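Local coordinates for peptidase S15/CocE/NonD (Thaumarchaeota archaeon SCGC AB-539-E09, PDB 4PF1), which is a serine aminopeptidase of the alpha/beta hydrolase fold that probably cleaves residues from the amino end of peptides, at residues Y407-G415 with V470-L478. Sequence-based numbering, arbitrary orientation.
Sequences YVQEDGKLG and VLVWATEPL
Val-408 lies over one face of the Trp-473 indole and forms a CH-pi contact between two sheets of the C-terminal non-catalytic beta domain. The 407-415 segment is a beta hairpin with a type I' turn from Glu-410 to Lys-413. It meets strand 471-474, which is outermost within this chain in an antiparallel sheet. A backbone hydrogen bond from Ala-474 N to Gly-412 O, 3.0 Å long, joins the segments. A weak one of 3.2 Å runs back from Leu-414 N to Ala-474 O.

CB of Val-408 sits 3.5 Å from the centroid of the five-membered ring of Trp-473, almost on its normal. CG1 of Val-408 continues across the ring fusion and lies 3.6 Å from CD2 of Trp-473. CG of Trp-473 is anti to its carbonyl carbon (chi1 -58°), and this swings the indole under Val-408. Gln-409 O lies at the ring edge near its plane, 3.3 Å from Trp-473 CD1. The indole NE1 is hydrogen-bonded to Asp-426 on strand 425-430. Replacing Trp-473 by alanine removes the indole, and Val-408 would probably lose the face it packs on and Asp-426 its N-H partner.

Leu-414 crosses the Trp-473 side chain at about a right angle. With chi1 at -170° its branch is turned away from the backbone N, and CD1 lies 4.1 Å from Trp-473 CB. Thr-475 OG1 donates a hydrogen bond to Glu-476 O and is also hydrogen-bonded to the backbone N of Ile-572 on strand 571-577. The other methyl of Leu-414, CD2, reaches CG2 of Thr-475 at 3.9 Å.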
ATOM      1  N   TYR A 407      23.775  13.004 -32.994  1.00 16.78           N
ATOM      2  CA  TYR A 407      24.239  11.832 -33.752  1.00 15.61           C
ATOM      3  C   TYR A 407      24.451  10.581 -32.909  1.00 18.51           C
ATOM      4  O   TYR A 407      25.031  10.658 -31.826  1.00 18.28           O
ATOM      5  CB  TYR A 407      25.557  12.153 -34.481  1.00 16.75           C
ATOM      6  CG  TYR A 407      25.438  13.255 -35.508  1.00 18.62           C
ATOM      7  CD1 TYR A 407      24.959  12.994 -36.787  1.00 20.50           C
ATOM      8  CD2 TYR A 407      25.839  14.555 -35.214  1.00 19.27           C
ATOM      9  CE1 TYR A 407      24.853  14.003 -37.740  1.00 21.32           C
ATOM     10  CE2 TYR A 407      25.734  15.574 -36.158  1.00 20.39           C
ATOM     11  CZ  TYR A 407      25.246  15.292 -37.424  1.00 27.28           C
ATOM     12  OH  TYR A 407      25.144  16.288 -38.366  1.00 27.32           O
ATOM     13  N   VAL A 408      24.055   9.406 -33.453  1.00 14.95           N
ATOM     14  CA  VAL A 408      24.344   8.104 -32.833  1.00 14.25           C
ATOM     15  C   VAL A 408      25.812   7.776 -33.177  1.00 17.98           C
ATOM     16  O   VAL A 408      26.248   8.059 -34.293  1.00 17.88           O
ATOM     17  CB  VAL A 408      23.352   6.962 -33.230  1.00 17.45           C
ATOM     18  CG1 VAL A 408      21.915   7.311 -32.835  1.00 16.89           C
ATOM     19  CG2 VAL A 408      23.442   6.607 -34.714  1.00 17.15           C
ATOM     20  N   GLN A 409      26.592   7.293 -32.202  1.00 15.18           N
ATOM     21  CA  GLN A 409      28.028   7.053 -32.402  1.00 15.62           C
ATOM     22  C   GLN A 409      28.455   5.643 -31.965  1.00 20.05           C
ATOM     23  O   GLN A 409      27.650   4.895 -31.403  1.00 18.99           O
ATOM     24  CB  GLN A 409      28.852   8.110 -31.628  1.00 16.82           C
ATOM     25  CG  GLN A 409      28.580   9.563 -32.046  1.00 21.44           C
ATOM     26  CD  GLN A 409      29.067  10.590 -31.041  1.00 34.52           C
ATOM     27  OE1 GLN A 409      29.348  10.292 -29.872  1.00 26.19           O
ATOM     28  NE2 GLN A 409      29.137  11.839 -31.470  1.00 25.45           N
ATOM     29  N   GLU A 410      29.743   5.300 -32.200  1.00 17.74           N
ATOM     30  CA  GLU A 410      30.346   4.023 -31.811  1.00 18.32           C
ATOM     31  C   GLU A 410      30.419   3.889 -30.277  1.00 23.63           C
ATOM     32  O   GLU A 410      30.340   4.896 -29.569  1.00 23.69           O
ATOM     33  CB  GLU A 410      31.754   3.866 -32.437  1.00 20.36           C
ATOM     34  CG  GLU A 410      32.805   4.830 -31.888  1.00 33.69           C
ATOM     35  CD  GLU A 410      34.249   4.555 -32.277  1.00 60.45           C
ATOM     36  OE1 GLU A 410      34.565   3.406 -32.664  1.00 52.54           O
ATOM     37  OE2 GLU A 410      35.075   5.489 -32.154  1.00 59.68           O
ATOM     38  N   ASP A 411      30.572   2.638 -29.776  1.00 20.94           N
ATOM     39  CA  ASP A 411      30.671   2.284 -28.350  1.00 21.09           C
ATOM     40  C   ASP A 411      29.449   2.796 -27.537  1.00 24.89           C
ATOM     41  O   ASP A 411      29.602   3.206 -26.381  1.00 25.21           O
ATOM     42  CB  ASP A 411      31.999   2.798 -27.731  1.00 23.75           C
ATOM     43  CG  ASP A 411      33.253   2.353 -28.463  1.00 38.14           C
ATOM     44  OD1 ASP A 411      33.468   1.124 -28.587  1.00 40.06           O
ATOM     45  OD2 ASP A 411      34.044   3.234 -28.875  1.00 43.52           O
ATOM     46  N   GLY A 412      28.264   2.760 -28.157  1.00 20.26           N
ATOM     47  CA  GLY A 412      27.005   3.192 -27.545  1.00 19.48           C
ATOM     48  C   GLY A 412      26.962   4.651 -27.125  1.00 23.20           C
ATOM     49  O   GLY A 412      26.268   5.002 -26.165  1.00 22.16           O
ATOM     50  N   LYS A 413      27.709   5.513 -27.839  1.00 20.43           N
ATOM     51  CA  LYS A 413      27.791   6.942 -27.532  1.00 20.35           C
ATOM     52  C   LYS A 413      26.778   7.753 -28.336  1.00 23.89           C
ATOM     53  O   LYS A 413      26.348   7.333 -29.413  1.00 23.02           O
ATOM     54  CB  LYS A 413      29.210   7.483 -27.790  1.00 23.15           C
ATOM     55  CG  LYS A 413      30.278   6.948 -26.839  1.00 38.38           C
ATOM     56  CD  LYS A 413      31.619   7.642 -27.068  1.00 47.42           C
ATOM     57  CE  LYS A 413      32.756   6.963 -26.344  1.00 56.93           C
ATOM     58  NZ  LYS A 413      33.516   6.052 -27.241  1.00 65.08           N
ATOM     59  N   LEU A 414      26.427   8.932 -27.810  1.00 20.67           N
ATOM     60  CA  LEU A 414      25.518   9.897 -28.424  1.00 20.59           C
ATOM     61  C   LEU A 414      26.114  11.292 -28.214  1.00 25.51           C
ATOM     62  O   LEU A 414      26.413  11.658 -27.078  1.00 25.81           O
ATOM     63  CB  LEU A 414      24.124   9.768 -27.775  1.00 20.03           C
ATOM     64  CG  LEU A 414      22.965  10.519 -28.425  1.00 24.62           C
ATOM     65  CD1 LEU A 414      22.481   9.811 -29.690  1.00 24.39           C
ATOM     66  CD2 LEU A 414      21.812  10.647 -27.455  1.00 26.48           C
ATOM     67  N   GLY A 415      26.365  12.016 -29.304  1.00 22.07           N
ATOM     68  CA  GLY A 415      26.977  13.341 -29.223  1.00 22.00           C
ATOM     69  C   GLY A 415      26.735  14.245 -30.412  1.00 25.39           C
ATOM     70  O   GLY A 415      26.110  13.838 -31.397  1.00 24.72           O
ATOM     71  N   VAL A 470      17.603  -4.744 -29.238  1.00 13.89           N
ATOM     72  CA  VAL A 470      17.392  -3.305 -29.023  1.00 13.62           C
ATOM     73  C   VAL A 470      18.756  -2.593 -29.105  1.00 17.23           C
ATOM     74  O   VAL A 470      19.742  -3.105 -28.575  1.00 16.54           O
ATOM     75  CB  VAL A 470      16.676  -3.017 -27.653  1.00 17.29           C
ATOM     76  CG1 VAL A 470      16.531  -1.513 -27.394  1.00 16.83           C
ATOM     77  CG2 VAL A 470      15.313  -3.707 -27.566  1.00 16.80           C
ATOM     78  N   LEU A 471      18.814  -1.427 -29.776  1.00 14.07           N
ATOM     79  CA  LEU A 471      20.041  -0.634 -29.855  1.00 13.87           C
ATOM     80  C   LEU A 471      19.967   0.510 -28.871  1.00 17.69           C
ATOM     81  O   LEU A 471      18.888   1.064 -28.658  1.00 17.00           O
ATOM     82  CB  LEU A 471      20.296  -0.104 -31.269  1.00 14.03           C
ATOM     83  CG  LEU A 471      20.582  -1.133 -32.367  1.00 18.46           C
ATOM     84  CD1 LEU A 471      20.807  -0.448 -33.685  1.00 18.52           C
ATOM     85  CD2 LEU A 471      21.791  -2.021 -32.023  1.00 20.34           C
ATOM     86  N   VAL A 472      21.094   0.833 -28.225  1.00 14.51           N
ATOM     87  CA  VAL A 472      21.137   1.880 -27.200  1.00 14.64           C
ATOM     88  C   VAL A 472      22.325   2.828 -27.438  1.00 17.86           C
ATOM     89  O   VAL A 472      23.429   2.377 -27.751  1.00 17.62           O
ATOM     90  CB  VAL A 472      21.188   1.275 -25.755  1.00 18.68           C
ATOM     91  CG1 VAL A 472      20.981   2.351 -24.698  1.00 18.70           C
ATOM     92  CG2 VAL A 472      20.166   0.147 -25.574  1.00 18.26           C
ATOM     93  N   TRP A 473      22.082   4.142 -27.283  1.00 13.29           N
ATOM     94  CA  TRP A 473      23.087   5.208 -27.358  1.00 12.66           C
ATOM     95  C   TRP A 473      22.810   6.208 -26.248  1.00 17.08           C
ATOM     96  O   TRP A 473      21.648   6.520 -25.988  1.00 16.40           O
ATOM     97  CB  TRP A 473      23.079   5.916 -28.724  1.00 11.09           C
ATOM     98  CG  TRP A 473      23.311   5.015 -29.900  1.00 11.64           C
ATOM     99  CD1 TRP A 473      24.514   4.641 -30.425  1.00 14.85           C
ATOM    100  CD2 TRP A 473      22.306   4.410 -30.720  1.00 10.99           C
ATOM    101  NE1 TRP A 473      24.319   3.837 -31.526  1.00 14.28           N
ATOM    102  CE2 TRP A 473      22.972   3.678 -31.730  1.00 15.15           C
ATOM    103  CE3 TRP A 473      20.899   4.437 -30.719  1.00 11.49           C
ATOM    104  CZ2 TRP A 473      22.279   2.964 -32.715  1.00 14.01           C
ATOM    105  CZ3 TRP A 473      20.218   3.731 -31.696  1.00 12.63           C
ATOM    106  CH2 TRP A 473      20.905   3.023 -32.690  1.00 13.53           C
ATOM    107  N   ALA A 474      23.859   6.700 -25.584  1.00 14.29           N
ATOM    108  CA  ALA A 474      23.697   7.657 -24.494  1.00 14.33           C
ATOM    109  C   ALA A 474      24.865   8.621 -24.419  1.00 19.05           C
ATOM    110  O   ALA A 474      26.003   8.239 -24.696  1.00 19.08           O
ATOM    111  CB  ALA A 474      23.549   6.922 -23.164  1.00 14.79           C
ATOM    112  N   THR A 475      24.582   9.873 -24.034  1.00 16.12           N
ATOM    113  CA  THR A 475      25.611  10.896 -23.824  1.00 16.59           C
ATOM    114  C   THR A 475      26.310  10.612 -22.495  1.00 21.39           C
ATOM    115  O   THR A 475      25.830   9.784 -21.721  1.00 20.01           O
ATOM    116  CB  THR A 475      24.976  12.315 -23.804  1.00 21.78           C
ATOM    117  OG1 THR A 475      24.227  12.480 -22.596  1.00 19.44           O
ATOM    118  CG2 THR A 475      24.093  12.599 -25.013  1.00 20.13           C
ATOM    119  N   GLU A 476      27.406  11.322 -22.200  1.00 20.24           N
ATOM    120  CA  GLU A 476      28.040  11.222 -20.884  1.00 20.77           C
ATOM    121  C   GLU A 476      27.193  12.068 -19.905  1.00 24.64           C
ATOM    122  O   GLU A 476      26.385  12.874 -20.385  1.00 23.95           O
ATOM    123  CB  GLU A 476      29.508  11.699 -20.941  1.00 22.92           C
ATOM    124  CG  GLU A 476      30.478  10.670 -21.516  1.00 35.35           C
ATOM    125  CD  GLU A 476      30.500   9.308 -20.839  1.00 61.23           C
ATOM    126  OE1 GLU A 476      30.623   9.257 -19.594  1.00 62.49           O
ATOM    127  OE2 GLU A 476      30.415   8.288 -21.562  1.00 55.44           O
ATOM    128  N   PRO A 477      27.275  11.888 -18.557  1.00 21.58           N
ATOM    129  CA  PRO A 477      26.448  12.733 -17.665  1.00 21.30           C
ATOM    130  C   PRO A 477      26.699  14.221 -17.917  1.00 25.28           C
ATOM    131  O   PRO A 477      27.856  14.642 -18.019  1.00 24.87           O
ATOM    132  CB  PRO A 477      26.887  12.317 -16.254  1.00 23.09           C
ATOM    133  CG  PRO A 477      27.533  10.997 -16.420  1.00 27.47           C
ATOM    134  CD  PRO A 477      28.144  10.978 -17.783  1.00 23.23           C
ATOM    135  N   LEU A 478      25.615  14.997 -18.096  1.00 21.61           N
ATOM    136  CA  LEU A 478      25.682  16.429 -18.396  1.00 21.54           C
ATOM    137  C   LEU A 478      26.245  17.221 -17.228  1.00 26.93           C
ATOM    138  O   LEU A 478      25.897  16.957 -16.078  1.00 26.83           O
ATOM    139  CB  LEU A 478      24.296  16.976 -18.784  1.00 21.04           C
ATOM    140  CG  LEU A 478      23.645  16.376 -20.038  1.00 25.54           C
ATOM    141  CD1 LEU A 478      22.253  16.886 -20.204  1.00 25.42           C
ATOM    142  CD2 LEU A 478      24.459  16.671 -21.298  1.00 28.10           C
TER